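Local structure of ribose ABC transporter, substrate binding protein (Conexibacter woesei, 4KQ9) at residues A[50-55]-A[75-80]; A[104-109]-A[270-275]; A[110-115]-A[243-248]; A[143-148]-A[195-200]. The protein probably binds a carbohydrate, perhaps ribose, and presents it to an ABC transporter for uptake. The protein carries 1 engineered substitution. All coordinates share one frame; numbering follows the deposited sequence.

Interaction 1: A[50-55]-A[75-80]; sequences GKQIDS and SALVPT
Ile53 holds CG1 anti to its carbonyl carbon (chi1 -69°) and runs on extended to CD1, which carries this branch out of helix 49-61 to Leu77, Ala76 and Thr80. Thr80 keeps OG1 anti to its own carbonyl carbon, and the hydroxyl is thereby turned onto the same isoleucine, close to both arms of its beta-branch: OG1 is 3.5 Å from Ile53 CG2 and 3.6 Å from Ile53 CG1. Leu77 adds an apolar contact, its CD1 methyl 3.7 Å from Ile53 CG1. Farther out, Ile53 CD1 ends 3.8 Å from Ala76 O, within the type I turn from Ser75 to Val78 that leads into helix 78-86. The other methyl of Leu77 meets Gln52, whose extended chain crosses the leucine at about a right angle and puts OE1 3.2 Å from Leu77 CD2. Glutamine suits this buried place because both ends of its amide are hydrogen-bonded: OE1 accepts from Ile72 N, while NE2 donates to Ser70 O and Ser13 OG. With an alanine at Ile53, Leu77 CD1 and Thr80 would probably lose the branches they rest on, and a gap would open between the two helices. No hydrogen bond joins the two segments, so they meet here through van der Waals packing alone, while the polar Gln52 ties its helix to the loop after strand 66-69.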
loop_
_atom_site.group_PDB
_atom_site.type_symbol
_atom_site.label_atom_id
_atom_site.label_comp_id
_atom_site.label_asym_id
_atom_site.label_seq_id
_atom_site.Cartn_x
_atom_site.Cartn_y
_atom_site.Cartn_z
ATOM N N GLY A 50 5.429 -12.066 16.960
ATOM C CA GLY A 50 5.110 -13.135 17.867
ATOM C C GLY A 50 3.675 -13.090 18.263
ATOM O O GLY A 50 3.050 -14.118 18.419
ATOM N N LYS A 51 3.122 -11.903 18.424
ATOM C CA LYS A 51 1.742 -11.790 18.860
ATOM C C LYS A 51 0.801 -12.191 17.705
ATOM O O LYS A 51 -0.294 -12.780 17.908
ATOM C CB LYS A 51 1.460 -10.344 19.279
ATOM C CG LYS A 51 0.643 -10.197 20.555
ATOM C CD LYS A 51 -0.775 -10.723 20.355
ATOM C CE LYS A 51 -1.776 -9.937 21.189
ATOM N NZ LYS A 51 -2.203 -8.687 20.528
ATOM N N GLN A 52 1.197 -11.816 16.491
ATOM C CA GLN A 52 0.339 -12.147 15.331
ATOM C C GLN A 52 0.318 -13.656 15.102
ATOM O O GLN A 52 -0.730 -14.224 14.841
ATOM C CB GLN A 52 0.745 -11.422 14.041
ATOM C CG GLN A 52 -0.493 -11.319 13.116
ATOM C CD GLN A 52 -0.265 -10.665 11.753
ATOM O OE1 GLN A 52 0.855 -10.283 11.372
ATOM N NE2 GLN A 52 -1.362 -10.550 11.005
ATOM N N ILE A 53 1.483 -14.271 15.236
ATOM C CA ILE A 53 1.630 -15.732 15.191
ATOM C C ILE A 53 0.707 -16.470 16.168
ATOM O O ILE A 53 0.053 -17.445 15.784
ATOM C CB ILE A 53 3.074 -16.126 15.408
ATOM C CG1 ILE A 53 3.876 -15.693 14.207
ATOM C CG2 ILE A 53 3.209 -17.628 15.613
ATOM C CD1 ILE A 53 5.361 -15.847 14.383
ATOM N N ASP A 54 0.608 -15.997 17.411
ATOM C CA ASP A 54 -0.286 -16.652 18.369
ATOM C C ASP A 54 -1.698 -16.438 17.911
ATOM O O ASP A 54 -2.582 -17.316 18.071
ATOM C CB ASP A 54 -0.206 -16.049 19.801
ATOM C CG ASP A 54 1.202 -16.076 20.420
ATOM O OD1 ASP A 54 2.068 -16.904 20.042
ATOM O OD2 ASP A 54 1.423 -15.242 21.333
ATOM N N SER A 55 -1.960 -15.245 17.385
ATOM C CA SER A 55 -3.346 -14.938 17.045
ATOM C C SER A 55 -3.804 -15.866 15.885
ATOM O O SER A 55 -4.918 -16.393 15.892
ATOM C CB SER A 55 -3.504 -13.474 16.710
ATOM O OG SER A 55 -4.826 -13.215 16.295
ATOM N N SER A 75 8.457 -12.720 6.620
ATOM C CA SER A 75 9.248 -13.963 6.731
ATOM C C SER A 75 9.003 -14.713 8.025
ATOM O O SER A 75 8.981 -15.930 8.029
ATOM C CB SER A 75 10.748 -13.702 6.513
ATOM O OG SER A 75 11.213 -12.618 7.287
ATOM N N ALA A 76 8.788 -13.997 9.116
ATOM C CA ALA A 76 8.589 -14.635 10.397
ATOM C C ALA A 76 7.291 -15.413 10.430
ATOM O O ALA A 76 7.194 -16.420 11.142
ATOM C CB ALA A 76 8.580 -13.584 11.495
ATOM N N LEU A 77 6.291 -14.921 9.681
ATOM C CA LEU A 77 4.954 -15.530 9.620
ATOM C C LEU A 77 4.851 -16.761 8.679
ATOM O O LEU A 77 3.839 -17.448 8.682
ATOM C CB LEU A 77 3.886 -14.480 9.223
ATOM C CG LEU A 77 3.129 -13.838 10.385
ATOM C CD1 LEU A 77 4.124 -13.258 11.387
ATOM C CD2 LEU A 77 2.199 -12.756 9.895
ATOM N N VAL A 78 5.892 -17.024 7.909
ATOM C CA VAL A 78 5.869 -18.116 6.950
ATOM C C VAL A 78 5.488 -19.467 7.529
ATOM O O VAL A 78 4.555 -20.105 7.030
ATOM C CB VAL A 78 7.197 -18.207 6.183
ATOM C CG1 VAL A 78 7.307 -19.519 5.418
ATOM C CG2 VAL A 78 7.346 -16.996 5.268
ATOM N N PRO A 79 6.180 -19.916 8.578
ATOM C CA PRO A 79 5.870 -21.235 9.150
ATOM C C PRO A 79 4.433 -21.386 9.619
ATOM O O PRO A 79 3.768 -22.370 9.355
ATOM C CB PRO A 79 6.826 -21.314 10.360
ATOM C CG PRO A 79 7.987 -20.511 9.926
ATOM C CD PRO A 79 7.391 -19.346 9.177
ATOM N N THR A 80 3.954 -20.383 10.304
ATOM C CA THR A 80 2.593 -20.373 10.771
ATOM C C THR A 80 1.557 -20.404 9.616
ATOM O O THR A 80 0.622 -21.170 9.617
ATOM C CB THR A 80 2.368 -19.096 11.601
ATOM O OG1 THR A 80 3.535 -18.824 12.388
ATOM C CG2 THR A 80 1.132 -19.232 12.481
#

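Interaction 2: A[104-109]-A[270-275]; sequences QLSFVG and RRIFTP
Phe107 and Arg271 are paired across two neighbouring parallel strands, 106-109 and 271-273, the latter the outermost of a six-stranded parallel sheet in an alpha/beta lobe. In Arg271, CB and CG only carry the chain off the sheet, on the face that also bears Phe107. A bend at chi2 (71°) then brings the next atoms onto the ring: CD comes 3.5 Å from Phe107 CD2, and NE 3.4 Å from the same atom. CZ stands over the ring, 3.9 Å from its centroid, in a cation-pi stack with the planes 24° apart, while Phe273 CE1 lies over the rim of the opposite face of the guanidinium. At the tip, NH1 donates to Gly109 O at 3.0 Å and, less straight, to Phe107 O at 3.2 Å; NH2 continues to Ser110 O. Arginine suits this place because its flat cation can stack and donate at once. Gly109 is equally fitting, since a CB here would be jammed against the preceding carbonyl oxygen and crowded by the phenylalanine ring. Beneath the stack runs the parallel ladder: Phe107 N donates to Arg270 O, Ile272 N to Phe107 O and Gly109 N to Ile272 O. On the other face of the sheet Val108 lies beside Ile272. Beyond the strand start, Arg270, also salt-bridged to Asp101, grips one backbone oxygen side-on, NH2 lying 2.7 Å and NE 3.1 Å from Gln104 O, which sits in the guanidinium plane.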
loop_
_atom_site.group_PDB
_atom_site.type_symbol
_atom_site.label_atom_id
_atom_site.label_comp_id
_atom_site.label_asym_id
_atom_site.label_seq_id
_atom_site.Cartn_x
_atom_site.Cartn_y
_atom_site.Cartn_z
ATOM N N GLN A 104 -0.810 -20.499 -0.365
ATOM C CA GLN A 104 -1.984 -19.644 -0.244
ATOM C C GLN A 104 -2.857 -19.751 -1.475
ATOM O O GLN A 104 -2.376 -19.939 -2.627
ATOM C CB GLN A 104 -1.592 -18.200 0.071
ATOM C CG GLN A 104 -0.989 -17.377 -1.056
ATOM C CD GLN A 104 0.481 -17.663 -1.239
ATOM O OE1 GLN A 104 1.073 -18.377 -0.427
ATOM N NE2 GLN A 104 1.090 -17.097 -2.292
ATOM N N LEU A 105 -4.131 -19.600 -1.237
ATOM C CA LEU A 105 -5.133 -19.453 -2.290
ATOM C C LEU A 105 -4.910 -18.243 -3.190
ATOM O O LEU A 105 -5.027 -18.359 -4.426
ATOM C CB LEU A 105 -6.516 -19.369 -1.627
ATOM C CG LEU A 105 -7.749 -19.474 -2.503
ATOM C CD1 LEU A 105 -7.927 -20.917 -2.943
ATOM C CD2 LEU A 105 -8.984 -18.930 -1.762
ATOM N N SER A 106 -4.612 -17.079 -2.589
ATOM C CA SER A 106 -4.276 -15.898 -3.337
ATOM C C SER A 106 -3.568 -14.842 -2.457
ATOM O O SER A 106 -3.572 -14.921 -1.215
ATOM C CB SER A 106 -5.556 -15.294 -3.950
ATOM O OG SER A 106 -5.238 -14.304 -4.897
ATOM N N PHE A 107 -2.983 -13.861 -3.142
ATOM C CA PHE A 107 -2.415 -12.644 -2.580
ATOM C C PHE A 107 -3.117 -11.475 -3.261
ATOM O O PHE A 107 -3.003 -11.269 -4.439
ATOM C CB PHE A 107 -0.924 -12.633 -2.786
ATOM C CG PHE A 107 -0.254 -11.346 -2.404
ATOM C CD1 PHE A 107 -0.802 -10.471 -1.482
ATOM C CD2 PHE A 107 0.958 -11.033 -2.968
ATOM C CE1 PHE A 107 -0.182 -9.258 -1.190
ATOM C CE2 PHE A 107 1.599 -9.846 -2.662
ATOM C CZ PHE A 107 1.045 -8.954 -1.759
ATOM N N VAL A 108 -3.964 -10.808 -2.506
ATOM C CA VAL A 108 -4.778 -9.689 -2.933
ATOM C C VAL A 108 -4.063 -8.439 -2.408
ATOM O O VAL A 108 -3.845 -8.300 -1.184
ATOM C CB VAL A 108 -6.202 -9.779 -2.340
ATOM C CG1 VAL A 108 -7.013 -8.527 -2.557
ATOM C CG2 VAL A 108 -6.967 -10.923 -2.950
ATOM N N GLY A 109 -3.727 -7.519 -3.313
ATOM C CA GLY A 109 -3.112 -6.287 -2.871
ATOM C C GLY A 109 -2.453 -5.532 -4.025
ATOM O O GLY A 109 -2.487 -5.948 -5.187
ATOM N N ARG A 270 -4.005 -16.601 -8.305
ATOM C CA ARG A 270 -3.189 -16.585 -7.118
ATOM C C ARG A 270 -2.591 -15.223 -6.805
ATOM O O ARG A 270 -2.195 -15.032 -5.678
ATOM C CB ARG A 270 -2.107 -17.668 -7.171
ATOM C CG ARG A 270 -2.663 -19.088 -7.300
ATOM C CD ARG A 270 -1.565 -20.104 -6.986
ATOM N NE ARG A 270 -1.264 -20.102 -5.546
ATOM C CZ ARG A 270 -0.039 -20.188 -5.028
ATOM N NH1 ARG A 270 1.021 -20.251 -5.830
ATOM N NH2 ARG A 270 0.131 -20.197 -3.703
ATOM N N ARG A 271 -2.580 -14.284 -7.773
ATOM C CA ARG A 271 -2.231 -12.897 -7.552
ATOM C C ARG A 271 -3.363 -12.039 -8.062
ATOM O O ARG A 271 -3.719 -12.147 -9.212
ATOM C CB ARG A 271 -0.862 -12.548 -8.191
ATOM C CG ARG A 271 -0.327 -11.196 -7.860
ATOM C CD ARG A 271 0.131 -11.102 -6.409
ATOM N NE ARG A 271 0.663 -9.778 -6.097
ATOM C CZ ARG A 271 -0.007 -8.702 -5.672
ATOM N NH1 ARG A 271 -1.310 -8.729 -5.472
ATOM N NH2 ARG A 271 0.632 -7.557 -5.461
ATOM N N ILE A 272 -3.953 -11.195 -7.219
ATOM C CA ILE A 272 -5.053 -10.314 -7.704
ATOM C C ILE A 272 -4.633 -8.891 -7.319
ATOM O O ILE A 272 -4.548 -8.603 -6.129
ATOM C CB ILE A 272 -6.382 -10.695 -7.031
ATOM C CG1 ILE A 272 -6.816 -12.107 -7.451
ATOM C CG2 ILE A 272 -7.426 -9.613 -7.241
ATOM C CD1 ILE A 272 -7.893 -12.763 -6.601
ATOM N N PHE A 273 -4.253 -8.081 -8.328
ATOM C CA PHE A 273 -3.850 -6.702 -8.145
ATOM C C PHE A 273 -5.124 -5.895 -7.940
ATOM O O PHE A 273 -6.094 -6.074 -8.658
ATOM C CB PHE A 273 -3.145 -6.193 -9.386
ATOM C CG PHE A 273 -1.887 -6.909 -9.706
ATOM C CD1 PHE A 273 -0.857 -6.974 -8.810
ATOM C CD2 PHE A 273 -1.723 -7.512 -10.938
ATOM C CE1 PHE A 273 0.350 -7.628 -9.130
ATOM C CE2 PHE A 273 -0.521 -8.159 -11.276
ATOM C CZ PHE A 273 0.533 -8.205 -10.380
ATOM N N THR A 274 -5.133 -5.068 -6.888
ATOM C CA THR A 274 -6.226 -4.234 -6.518
ATOM C C THR A 274 -6.016 -2.838 -7.082
ATOM O O THR A 274 -4.913 -2.474 -7.303
ATOM C CB THR A 274 -6.369 -4.231 -4.966
ATOM O OG1 THR A 274 -5.102 -4.027 -4.328
ATOM C CG2 THR A 274 -6.874 -5.610 -4.500
ATOM N N PRO A 275 -7.085 -2.094 -7.310
ATOM C CA PRO A 275 -7.013 -0.777 -7.896
ATOM C C PRO A 275 -6.213 0.212 -7.048
ATOM O O PRO A 275 -6.144 0.113 -5.847
ATOM C CB PRO A 275 -8.464 -0.327 -8.014
ATOM C CG PRO A 275 -9.307 -1.388 -7.558
ATOM C CD PRO A 275 -8.447 -2.466 -6.964
HETATM O O HOH W 1 0.054 -15.786 -4.474
#

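Interaction 3: A[110-115]-A[243-248]; sequences SDFAEI and VSQCAY
Gln245 and Ser110 form the close part of this buried contact. The glutamine chain, extended beyond CG, brings NE2 to Ser110 OG at 3.1 Å in a nearly straight bond (167°), with the serine oxygen close to the amide plane. The same NE2 lies at the edge of the Phe112 ring, 3.7 Å from CE1, the amide and ring planes being almost perpendicular. A water completes the link: it accepts from Ser110 OG and donates to Gln245 O, 2.6 Å from each, so the small hydroxyl serves as acceptor and donor together. Packing is looser toward Ile115, whose CD1 is 4.1 Å from Gln245 CG and whose CG1 is 4.4 Å from Val243 CG1; the isoleucine touches both only lightly and adds no polar bond. Gln245 OE1 is hydrogen-bonded to a bound glycerol, probably from the crystallisation liquor. A leucine in place of Gln245 would probably leave Ser110 OG without its amide donor and the glycerol hydroxyl without its acceptor. Just beyond, Cys246 precedes helix 247-264 and is disulfide-bonded to Cys296. The joined segments run between the two alpha/beta lobes, an arrangement characteristic of the hinge of type I periplasmic binding proteins, and the glycerol is consistent with a ligand cleft beside it.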
loop_
_atom_site.group_PDB
_atom_site.type_symbol
_atom_site.label_atom_id
_atom_site.label_comp_id
_atom_site.label_asym_id
_atom_site.label_seq_id
_atom_site.Cartn_x
_atom_site.Cartn_y
_atom_site.Cartn_z
ATOM N N SER A 110 -2.019 -4.306 -3.732
ATOM C CA SER A 110 -1.553 -3.424 -4.800
ATOM C C SER A 110 -0.349 -4.016 -5.514
ATOM O O SER A 110 0.403 -4.769 -4.940
ATOM C CB SER A 110 -1.113 -2.029 -4.255
ATOM O OG SER A 110 -2.116 -1.434 -3.534
ATOM N N ASP A 111 -0.184 -3.589 -6.758
ATOM C CA ASP A 111 1.007 -3.820 -7.547
ATOM C C ASP A 111 1.957 -2.650 -7.311
ATOM O O ASP A 111 1.778 -1.560 -7.889
ATOM C CB ASP A 111 0.589 -3.832 -9.010
ATOM C CG ASP A 111 1.764 -4.064 -9.971
ATOM O OD1 ASP A 111 2.923 -4.137 -9.534
ATOM O OD2 ASP A 111 1.472 -4.161 -11.187
ATOM N N PHE A 112 2.911 -2.874 -6.438
ATOM C CA PHE A 112 3.803 -1.825 -5.976
ATOM C C PHE A 112 4.641 -1.286 -7.165
ATOM O O PHE A 112 4.950 -0.113 -7.172
ATOM C CB PHE A 112 4.719 -2.308 -4.871
ATOM C CG PHE A 112 4.027 -2.802 -3.608
ATOM C CD1 PHE A 112 2.878 -2.219 -3.122
ATOM C CD2 PHE A 112 4.653 -3.813 -2.829
ATOM C CE1 PHE A 112 2.268 -2.673 -1.960
ATOM C CE2 PHE A 112 4.067 -4.256 -1.645
ATOM C CZ PHE A 112 2.860 -3.686 -1.210
ATOM N N ALA A 113 4.922 -2.116 -8.182
ATOM C CA ALA A 113 5.657 -1.678 -9.415
ATOM C C ALA A 113 4.868 -0.739 -10.230
ATOM O O ALA A 113 5.397 0.216 -10.778
ATOM C CB ALA A 113 6.034 -2.893 -10.256
ATOM N N GLU A 114 3.544 -0.963 -10.291
ATOM C CA GLU A 114 2.635 -0.037 -10.931
ATOM C C GLU A 114 2.591 1.326 -10.239
ATOM O O GLU A 114 2.634 2.343 -10.903
ATOM C CB GLU A 114 1.224 -0.591 -10.941
ATOM C CG GLU A 114 0.467 -0.185 -12.164
ATOM C CD GLU A 114 -0.726 0.667 -11.834
ATOM O OE1 GLU A 114 -1.747 0.128 -11.340
ATOM O OE2 GLU A 114 -0.650 1.883 -12.092
ATOM N N ILE A 115 2.510 1.317 -8.916
ATOM C CA ILE A 115 2.615 2.572 -8.132
ATOM C C ILE A 115 3.867 3.390 -8.554
ATOM O O ILE A 115 3.744 4.559 -8.812
ATOM C CB ILE A 115 2.621 2.285 -6.645
ATOM C CG1 ILE A 115 1.227 1.704 -6.278
ATOM C CG2 ILE A 115 2.814 3.573 -5.856
ATOM C CD1 ILE A 115 1.119 1.113 -4.922
ATOM N N VAL A 243 -0.734 8.650 -4.232
ATOM C CA VAL A 243 -1.432 7.503 -4.776
ATOM C C VAL A 243 -2.167 6.793 -3.631
ATOM O O VAL A 243 -1.541 6.466 -2.604
ATOM C CB VAL A 243 -0.483 6.548 -5.497
ATOM C CG1 VAL A 243 -1.247 5.357 -6.175
ATOM C CG2 VAL A 243 0.259 7.304 -6.576
ATOM N N SER A 244 -3.470 6.539 -3.798
ATOM C CA SER A 244 -4.240 5.668 -2.848
ATOM C C SER A 244 -4.141 4.195 -3.232
ATOM O O SER A 244 -4.224 3.857 -4.421
ATOM C CB SER A 244 -5.672 6.066 -2.834
ATOM O OG SER A 244 -6.400 5.109 -2.122
ATOM N N GLN A 245 -3.907 3.340 -2.227
ATOM C CA GLN A 245 -3.918 1.907 -2.416
ATOM C C GLN A 245 -5.280 1.333 -2.129
ATOM O O GLN A 245 -5.401 0.148 -2.063
ATOM C CB GLN A 245 -2.935 1.301 -1.449
ATOM C CG GLN A 245 -1.505 1.652 -1.784
ATOM C CD GLN A 245 -0.550 0.840 -0.903
ATOM O OE1 GLN A 245 0.134 1.394 -0.050
ATOM N NE2 GLN A 245 -0.558 -0.469 -1.062
ATOM N N CYS A 246 -6.305 2.174 -1.927
ATOM C CA CYS A 246 -7.712 1.735 -1.914
ATOM C C CYS A 246 -7.999 0.657 -0.868
ATOM O O CYS A 246 -8.473 -0.436 -1.190
ATOM C CB CYS A 246 -8.070 1.233 -3.288
ATOM S SG CYS A 246 -8.015 2.555 -4.540
ATOM N N ALA A 247 -7.650 0.969 0.364
ATOM C CA ALA A 247 -7.719 0.022 1.487
ATOM C C ALA A 247 -9.097 -0.560 1.633
ATOM O O ALA A 247 -9.281 -1.778 1.845
ATOM C CB ALA A 247 -7.337 0.728 2.748
ATOM N N TYR A 248 -10.100 0.295 1.535
ATOM C CA TYR A 248 -11.485 -0.154 1.676
ATOM C C TYR A 248 -11.882 -1.200 0.624
ATOM O O TYR A 248 -12.514 -2.237 0.945
ATOM C CB TYR A 248 -12.441 1.053 1.595
ATOM C CG TYR A 248 -13.870 0.684 2.008
ATOM C CD1 TYR A 248 -14.258 0.715 3.327
ATOM C CD2 TYR A 248 -14.814 0.338 1.057
ATOM C CE1 TYR A 248 -15.575 0.385 3.703
ATOM C CE2 TYR A 248 -16.109 0.018 1.416
ATOM C CZ TYR A 248 -16.461 0.032 2.739
ATOM O OH TYR A 248 -17.743 -0.274 3.069
HETATM O O HOH W 2 -4.702 -1.393 -4.102
#

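Interaction 4: A[143-148]-A[195-200]; sequences SFVEEQ and YYSGDD
At the second alpha/beta lobe, the first two turns of helix 143-159 pack against the C-terminal end of strand 193-196, with Phe144, Val145 and Gln148 meeting Ser197 and Tyr195. Phe144 keeps CG anti to its backbone N (chi1 167°), which swings the ring over to the loop after the strand: CZ is 3.2 Å and CE2 3.4 Å from Ser197 O. Val145 offers a methyl, CG1, at 3.8 Å from Ser197 OG. That hydroxyl is well employed, since it accepts from Gly138 N and donates to a water 2.8 Å away, and the same water donates to Val145 O at 2.8 Å; a serine is small enough to fit and polar enough to make this bridge. Gln148 reaches across to Tyr195, its CG 3.4 Å from the tyrosine OH, and its amide end lies between that hydroxyl and Ser197 O. Tyr195 in turn has Lys119 in a cation-pi contact. The Phe144 ring meets Phe112 edge-to-face and has a bound glycerol nearby. Helix starts and strand ends gathered in this way are typical of the cleft-facing side of a lobe in type I periplasmic binding proteins, where the sugar probably binds.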
loop_
_atom_site.group_PDB
_atom_site.type_symbol
_atom_site.label_atom_id
_atom_site.label_comp_id
_atom_site.label_asym_id
_atom_site.label_seq_id
_atom_site.Cartn_x
_atom_site.Cartn_y
_atom_site.Cartn_z
ATOM N N SER A 143 9.823 -4.764 0.418
ATOM C CA SER A 143 9.231 -4.988 -0.859
ATOM C C SER A 143 8.480 -3.742 -1.368
ATOM O O SER A 143 8.550 -3.411 -2.559
ATOM C CB SER A 143 8.284 -6.184 -0.760
ATOM O OG SER A 143 7.684 -6.424 -2.031
ATOM N N PHE A 144 7.776 -3.055 -0.471
ATOM C CA PHE A 144 6.995 -1.854 -0.869
ATOM C C PHE A 144 7.957 -0.802 -1.444
ATOM O O PHE A 144 7.650 -0.209 -2.468
ATOM C CB PHE A 144 6.200 -1.325 0.302
ATOM C CG PHE A 144 5.615 0.079 0.105
ATOM C CD1 PHE A 144 4.545 0.293 -0.761
ATOM C CD2 PHE A 144 6.125 1.178 0.808
ATOM C CE1 PHE A 144 3.982 1.581 -0.920
ATOM C CE2 PHE A 144 5.555 2.465 0.654
ATOM C CZ PHE A 144 4.477 2.660 -0.205
ATOM N N VAL A 145 9.142 -0.679 -0.831
ATOM C CA VAL A 145 10.186 0.290 -1.202
ATOM C C VAL A 145 10.906 -0.101 -2.454
ATOM O O VAL A 145 10.982 0.675 -3.450
ATOM C CB VAL A 145 11.165 0.488 -0.002
ATOM C CG1 VAL A 145 12.281 1.458 -0.307
ATOM C CG2 VAL A 145 10.405 1.015 1.188
ATOM N N GLU A 146 11.394 -1.348 -2.478
ATOM C CA GLU A 146 12.194 -1.823 -3.588
ATOM C C GLU A 146 11.445 -2.037 -4.858
ATOM O O GLU A 146 11.910 -1.667 -5.935
ATOM C CB GLU A 146 12.936 -3.111 -3.181
ATOM C CG GLU A 146 13.831 -2.915 -1.979
ATOM C CD GLU A 146 14.997 -1.938 -2.199
ATOM O OE1 GLU A 146 15.149 -1.316 -3.328
ATOM O OE2 GLU A 146 15.787 -1.783 -1.225
ATOM N N GLU A 147 10.239 -2.587 -4.783
ATOM C CA GLU A 147 9.521 -2.839 -6.015
ATOM C C GLU A 147 9.067 -1.566 -6.671
ATOM O O GLU A 147 9.178 -1.421 -7.913
ATOM C CB GLU A 147 8.288 -3.694 -5.779
ATOM C CG GLU A 147 8.590 -5.109 -5.340
ATOM C CD GLU A 147 7.316 -5.968 -5.244
ATOM O OE1 GLU A 147 6.241 -5.529 -5.764
ATOM O OE2 GLU A 147 7.406 -7.088 -4.656
ATOM N N GLN A 148 8.531 -0.632 -5.876
ATOM C CA GLN A 148 8.161 0.651 -6.485
ATOM C C GLN A 148 9.389 1.408 -7.043
ATOM O O GLN A 148 9.299 2.049 -8.103
ATOM C CB GLN A 148 7.327 1.503 -5.548
ATOM C CG GLN A 148 8.035 2.278 -4.527
ATOM C CD GLN A 148 7.048 3.153 -3.768
ATOM O OE1 GLN A 148 6.700 2.873 -2.621
ATOM N NE2 GLN A 148 6.576 4.187 -4.418
ATOM N N TYR A 195 10.950 12.082 -5.489
ATOM C CA TYR A 195 10.109 10.913 -5.363
ATOM C C TYR A 195 10.296 10.414 -3.898
ATOM O O TYR A 195 11.428 10.238 -3.495
ATOM C CB TYR A 195 10.670 9.863 -6.311
ATOM C CG TYR A 195 9.990 8.537 -6.294
ATOM C CD1 TYR A 195 10.167 7.620 -5.271
ATOM C CD2 TYR A 195 9.194 8.196 -7.357
ATOM C CE1 TYR A 195 9.501 6.390 -5.324
ATOM C CE2 TYR A 195 8.578 6.997 -7.434
ATOM C CZ TYR A 195 8.675 6.130 -6.411
ATOM O OH TYR A 195 7.937 4.971 -6.587
ATOM N N TYR A 196 9.225 10.177 -3.148
ATOM C CA TYR A 196 9.246 9.600 -1.801
ATOM C C TYR A 196 8.477 8.259 -1.827
ATOM O O TYR A 196 7.434 8.144 -2.487
ATOM C CB TYR A 196 8.571 10.569 -0.801
ATOM C CG TYR A 196 9.289 11.858 -0.654
ATOM C CD1 TYR A 196 9.116 12.901 -1.585
ATOM C CD2 TYR A 196 10.224 12.045 0.381
ATOM C CE1 TYR A 196 9.827 14.084 -1.441
ATOM C CE2 TYR A 196 10.918 13.247 0.556
ATOM C CZ TYR A 196 10.748 14.259 -0.367
ATOM O OH TYR A 196 11.398 15.428 -0.308
ATOM N N SER A 197 9.001 7.213 -1.178
ATOM C CA SER A 197 8.324 5.928 -1.136
ATOM C C SER A 197 6.916 6.086 -0.589
ATOM O O SER A 197 5.993 5.372 -1.017
ATOM C CB SER A 197 9.079 4.956 -0.184
ATOM O OG SER A 197 10.329 4.630 -0.753
ATOM N N GLY A 198 6.768 6.977 0.386
ATOM C CA GLY A 198 5.476 7.190 1.051
ATOM C C GLY A 198 5.215 8.587 1.458
ATOM O O GLY A 198 6.166 9.446 1.521
ATOM N N ASP A 199 3.922 8.886 1.695
ATOM C CA ASP A 199 3.480 10.270 2.068
ATOM C C ASP A 199 4.122 10.874 3.273
ATOM O O ASP A 199 4.406 12.028 3.245
ATOM C CB ASP A 199 1.936 10.370 2.329
ATOM C CG ASP A 199 1.092 10.234 1.059
ATOM O OD1 ASP A 199 1.602 10.567 -0.055
ATOM O OD2 ASP A 199 -0.128 9.867 1.160
ATOM N N ASP A 200 4.344 10.108 4.337
ATOM C CA ASP A 200 4.857 10.762 5.519
ATOM C C ASP A 200 6.298 11.287 5.247
ATOM O O ASP A 200 6.708 12.307 5.745
ATOM C CB ASP A 200 4.846 9.798 6.662
ATOM C CG ASP A 200 3.455 9.662 7.307
ATOM O OD1 ASP A 200 2.614 10.602 7.161
ATOM O OD2 ASP A 200 3.268 8.589 7.920
HETATM O O HOH W 3 10.814 3.437 -3.198
#

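Interactions 2, 3 and 4 form a continuous path from the six-stranded lobe to the four-stranded one, with interaction 3 between. Interaction 2 joins it where Arg271 NH2 lies 2.8 Å from Ser110 O; interaction 4 joins it where Phe112 CD2 is 3.6 Å from Phe144 CA. Strand 106-109 is followed in the chain by helix 112-126, and helix 247-264 by strand 271-273. Interaction 1 stands apart in the six-stranded lobe, its centre about 20 Å from that of interaction 2 and about 25 Å from those of the other two. Bound glycerol near Gln104, Gln245 and Phe144 probably comes from crystallisation, yet at Gln245 and Phe144 it is consistent with the inter-lobe sugar pocket.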